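Local coordinates for amino acid adenylation domain-containing protein (PDB 6ULX) that probably activates a carboxylic acid substrate with ATP as an acyl adenylate, as enzymes of the ANL superfamily do, at residues 73-78 / 125-130. Sequence-based numbering, arbitrary orientation.
Sequences FQFSSN and LILTDD. With SO4 (sulfate ion), chain C.
Asp129 reaches across to Ser76 and Ser77, in the turn after the neighbouring strand, and holds both through a single oxygen. Its OD2 accepts Ser77 N at 2.7 Å, on the syn side but 32° out of the carboxylate plane, and Ser76 N at 2.8 Å, nearly along the C-O bond; a weak bond from Ser76 OG adds a third donor. A carboxylate suits this place, since one anionic oxygen can accept two successive amides, and the short stem keeps it close to its own strand end. Its CG is anti to the carbonyl carbon (chi1 -71°), and OD1 is left at the rim of Phe75, 3.2 Å from CD1 and near the ring plane. The weakly positive ring edge may partly compensate this buried oxygen, which has no hydrogen-bond partner. An alanine here would probably leave the amides of Ser76 and Ser77 without their acceptor and the turn freer to shift. The turn joins strand 70-74, parallel to strand 125-128 in a mixed sheet of the AMP-binding domain, to helix 78-91. Gln74 N to Leu127 O, 3.0 Å, links the two strands. That same oxygen lies over one face of the Phe75 ring, offset toward its rim, while CZ packs 3.8 Å from Leu127 CG. Flat and apolar, Phe75 can thus cover backbone and leucine together, its CE2 over a face of the Phe73 ring; Ala84 touches both phenylalanines and Leu127. On the other side of the sheet, Gln74 CG lies alongside Ile126 CG2, and the chain, bent at chi2, brings NE2 to Phe73 O and Ser99 O and OE1 to the Tyr104 hydroxyl. Ser77, the N-cap of helix 78-91, accepts Ala80 N at its OG and donates the same hydroxyl to a sulfate, probably from the crystallisation liquor.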
ATOM      1  N   PHE A  73     -15.842  -8.265  -7.510  1.00 47.18           N
ATOM      2  CA  PHE A  73     -15.098  -9.407  -6.992  1.00 45.06           C
ATOM      3  C   PHE A  73     -15.233  -9.484  -5.474  1.00 45.47           C
ATOM      4  O   PHE A  73     -15.009  -8.495  -4.769  1.00 49.84           O
ATOM      5  CB  PHE A  73     -13.619  -9.318  -7.378  1.00 38.93           C
ATOM      6  CG  PHE A  73     -13.321  -9.778  -8.773  1.00 37.47           C
ATOM      7  CD1 PHE A  73     -14.290  -9.742  -9.760  1.00 42.27           C
ATOM      8  CD2 PHE A  73     -12.065 -10.271  -9.094  1.00 41.34           C
ATOM      9  CE1 PHE A  73     -14.010 -10.175 -11.047  1.00 48.45           C
ATOM     10  CE2 PHE A  73     -11.776 -10.711 -10.375  1.00 38.71           C
ATOM     11  CZ  PHE A  73     -12.750 -10.666 -11.353  1.00 44.33           C
ATOM     12  N   GLN A  74     -15.606 -10.663  -4.978  1.00 46.15           N
ATOM     13  CA  GLN A  74     -15.671 -10.959  -3.544  1.00 44.97           C
ATOM     14  C   GLN A  74     -15.120 -12.378  -3.374  1.00 52.19           C
ATOM     15  O   GLN A  74     -15.866 -13.357  -3.450  1.00 49.23           O
ATOM     16  CB  GLN A  74     -17.088 -10.841  -3.013  1.00 47.52           C
ATOM     17  CG  GLN A  74     -17.606  -9.413  -2.921  1.00 51.22           C
ATOM     18  CD  GLN A  74     -17.012  -8.651  -1.755  1.00 52.56           C
ATOM     19  OE1 GLN A  74     -17.538  -8.690  -0.642  1.00 47.82           O
ATOM     20  NE2 GLN A  74     -15.910  -7.950  -2.006  1.00 50.47           N
ATOM     21  N   PHE A  75     -13.815 -12.481  -3.144  1.00 49.70           N
ATOM     22  CA  PHE A  75     -13.134 -13.765  -3.143  1.00 51.08           C
ATOM     23  C   PHE A  75     -12.348 -13.978  -1.860  1.00 50.87           C
ATOM     24  O   PHE A  75     -11.786 -13.037  -1.296  1.00 49.76           O
ATOM     25  CB  PHE A  75     -12.170 -13.886  -4.337  1.00 46.40           C
ATOM     26  CG  PHE A  75     -12.859 -14.039  -5.659  1.00 53.94           C
ATOM     27  CD1 PHE A  75     -13.383 -15.263  -6.039  1.00 50.13           C
ATOM     28  CD2 PHE A  75     -12.978 -12.963  -6.528  1.00 49.37           C
ATOM     29  CE1 PHE A  75     -14.018 -15.410  -7.253  1.00 50.72           C
ATOM     30  CE2 PHE A  75     -13.607 -13.109  -7.747  1.00 50.62           C
ATOM     31  CZ  PHE A  75     -14.128 -14.336  -8.111  1.00 48.92           C
ATOM     32  N   SER A  76     -12.330 -15.233  -1.404  1.00 55.46           N
ATOM     33  CA  SER A  76     -11.412 -15.688  -0.372  1.00 55.62           C
ATOM     34  C   SER A  76     -10.324 -16.601  -0.912  1.00 51.98           C
ATOM     35  O   SER A  76      -9.309 -16.788  -0.236  1.00 58.32           O
ATOM     36  CB  SER A  76     -12.168 -16.435   0.732  1.00 53.78           C
ATOM     37  OG  SER A  76     -12.787 -17.603   0.210  1.00 67.76           O
ATOM     38  N   SER A  77     -10.511 -17.164  -2.105  1.00 55.06           N
ATOM     39  CA  SER A  77      -9.574 -18.107  -2.701  1.00 53.18           C
ATOM     40  C   SER A  77      -8.721 -17.398  -3.743  1.00 46.44           C
ATOM     41  O   SER A  77      -9.251 -16.706  -4.620  1.00 46.77           O
ATOM     42  CB  SER A  77     -10.328 -19.278  -3.342  1.00 48.09           C
ATOM     43  OG  SER A  77      -9.592 -19.832  -4.420  1.00 47.54           O
ATOM     44  N   ASN A  78      -7.402 -17.584  -3.648  1.00 38.70           N
ATOM     45  CA  ASN A  78      -6.502 -16.994  -4.630  1.00 44.71           C
ATOM     46  C   ASN A  78      -6.701 -17.614  -6.005  1.00 48.26           C
ATOM     47  O   ASN A  78      -6.706 -16.904  -7.019  1.00 45.03           O
ATOM     48  CB  ASN A  78      -5.049 -17.155  -4.181  1.00 46.31           C
ATOM     49  CG  ASN A  78      -4.696 -16.261  -3.007  1.00 51.66           C
ATOM     50  OD1 ASN A  78      -5.034 -15.080  -2.991  1.00 51.66           O
ATOM     51  ND2 ASN A  78      -4.016 -16.826  -2.014  1.00 53.55           N
ATOM     52  N   LEU A 125     -22.765  -7.698 -11.512  1.00 59.30           N
ATOM     53  CA  LEU A 125     -22.700  -9.081 -11.050  1.00 54.01           C
ATOM     54  C   LEU A 125     -21.599  -9.231 -10.011  1.00 47.55           C
ATOM     55  O   LEU A 125     -20.480  -8.748 -10.202  1.00 48.72           O
ATOM     56  CB  LEU A 125     -22.449 -10.019 -12.227  1.00 58.41           C
ATOM     57  CG  LEU A 125     -22.020 -11.449 -11.884  1.00 61.67           C
ATOM     58  CD1 LEU A 125     -23.083 -12.177 -11.086  1.00 62.39           C
ATOM     59  CD2 LEU A 125     -21.689 -12.221 -13.161  1.00 62.72           C
ATOM     60  N   ILE A 126     -21.916  -9.898  -8.909  1.00 48.18           N
ATOM     61  CA  ILE A 126     -20.942 -10.217  -7.870  1.00 52.35           C
ATOM     62  C   ILE A 126     -20.419 -11.627  -8.122  1.00 56.69           C
ATOM     63  O   ILE A 126     -21.193 -12.593  -8.135  1.00 55.90           O
ATOM     64  CB  ILE A 126     -21.559 -10.099  -6.468  1.00 54.32           C
ATOM     65  CG1 ILE A 126     -22.041  -8.668  -6.222  1.00 51.73           C
ATOM     66  CG2 ILE A 126     -20.545 -10.514  -5.413  1.00 51.28           C
ATOM     67  CD1 ILE A 126     -22.795  -8.481  -4.921  1.00 51.55           C
ATOM     68  N   LEU A 127     -19.112 -11.748  -8.328  1.00 55.42           N
ATOM     69  CA  LEU A 127     -18.453 -13.024  -8.584  1.00 52.45           C
ATOM     70  C   LEU A 127     -17.735 -13.461  -7.313  1.00 56.60           C
ATOM     71  O   LEU A 127     -17.006 -12.667  -6.704  1.00 51.80           O
ATOM     72  CB  LEU A 127     -17.478 -12.889  -9.749  1.00 47.14           C
ATOM     73  CG  LEU A 127     -17.058 -14.153 -10.487  1.00 58.58           C
ATOM     74  CD1 LEU A 127     -18.251 -14.943 -10.984  1.00 61.89           C
ATOM     75  CD2 LEU A 127     -16.149 -13.772 -11.654  1.00 55.56           C
ATOM     76  N   THR A 128     -17.949 -14.716  -6.913  1.00 56.83           N
ATOM     77  CA  THR A 128     -17.615 -15.169  -5.568  1.00 56.15           C
ATOM     78  C   THR A 128     -17.078 -16.597  -5.615  1.00 60.49           C
ATOM     79  O   THR A 128     -17.025 -17.233  -6.672  1.00 55.89           O
ATOM     80  CB  THR A 128     -18.853 -15.081  -4.661  1.00 58.58           C
ATOM     81  OG1 THR A 128     -19.504 -13.817  -4.861  1.00 79.01           O
ATOM     82  CG2 THR A 128     -18.486 -15.222  -3.193  1.00 58.65           C
ATOM     83  N   ASP A 129     -16.661 -17.082  -4.449  1.00 63.58           N
ATOM     84  CA  ASP A 129     -16.237 -18.459  -4.252  1.00 61.99           C
ATOM     85  C   ASP A 129     -17.398 -19.298  -3.729  1.00 67.23           C
ATOM     86  O   ASP A 129     -18.413 -18.780  -3.258  1.00 66.66           O
ATOM     87  CB  ASP A 129     -15.077 -18.533  -3.260  1.00 57.82           C
ATOM     88  CG  ASP A 129     -13.792 -17.984  -3.825  1.00 62.36           C
ATOM     89  OD1 ASP A 129     -13.511 -18.255  -5.012  1.00 67.99           O
ATOM     90  OD2 ASP A 129     -13.066 -17.283  -3.087  1.00 59.68           O
ATOM     91  N   ASP A 130     -17.232 -20.622  -3.810  1.00 73.97           N
ATOM     92  CA  ASP A 130     -18.191 -21.521  -3.176  1.00 70.27           C
ATOM     93  C   ASP A 130     -18.183 -21.341  -1.663  1.00 67.57           C
ATOM     94  O   ASP A 130     -19.232 -21.417  -1.013  1.00 72.98           O
ATOM     95  CB  ASP A 130     -17.876 -22.972  -3.536  1.00 74.10           C
ATOM     96  CG  ASP A 130     -18.418 -23.367  -4.896  1.00 80.61           C
ATOM     97  OD1 ASP A 130     -19.460 -22.818  -5.312  1.00 80.81           O
ATOM     98  OD2 ASP A 130     -17.805 -24.239  -5.548  1.00 84.88           O
TER
HETATM   99  S   SO4 C 702      -6.646 -21.036  -2.620  1.00 59.60           S
HETATM  100  O1  SO4 C 702      -6.277 -19.863  -1.839  1.00 57.28           O
HETATM  101  O2  SO4 C 702      -6.302 -20.821  -4.021  1.00 53.04           O
HETATM  102  O3  SO4 C 702      -8.085 -21.266  -2.502  1.00 50.21           O
HETATM  103  O4  SO4 C 702      -5.919 -22.203  -2.112  1.00 67.66           O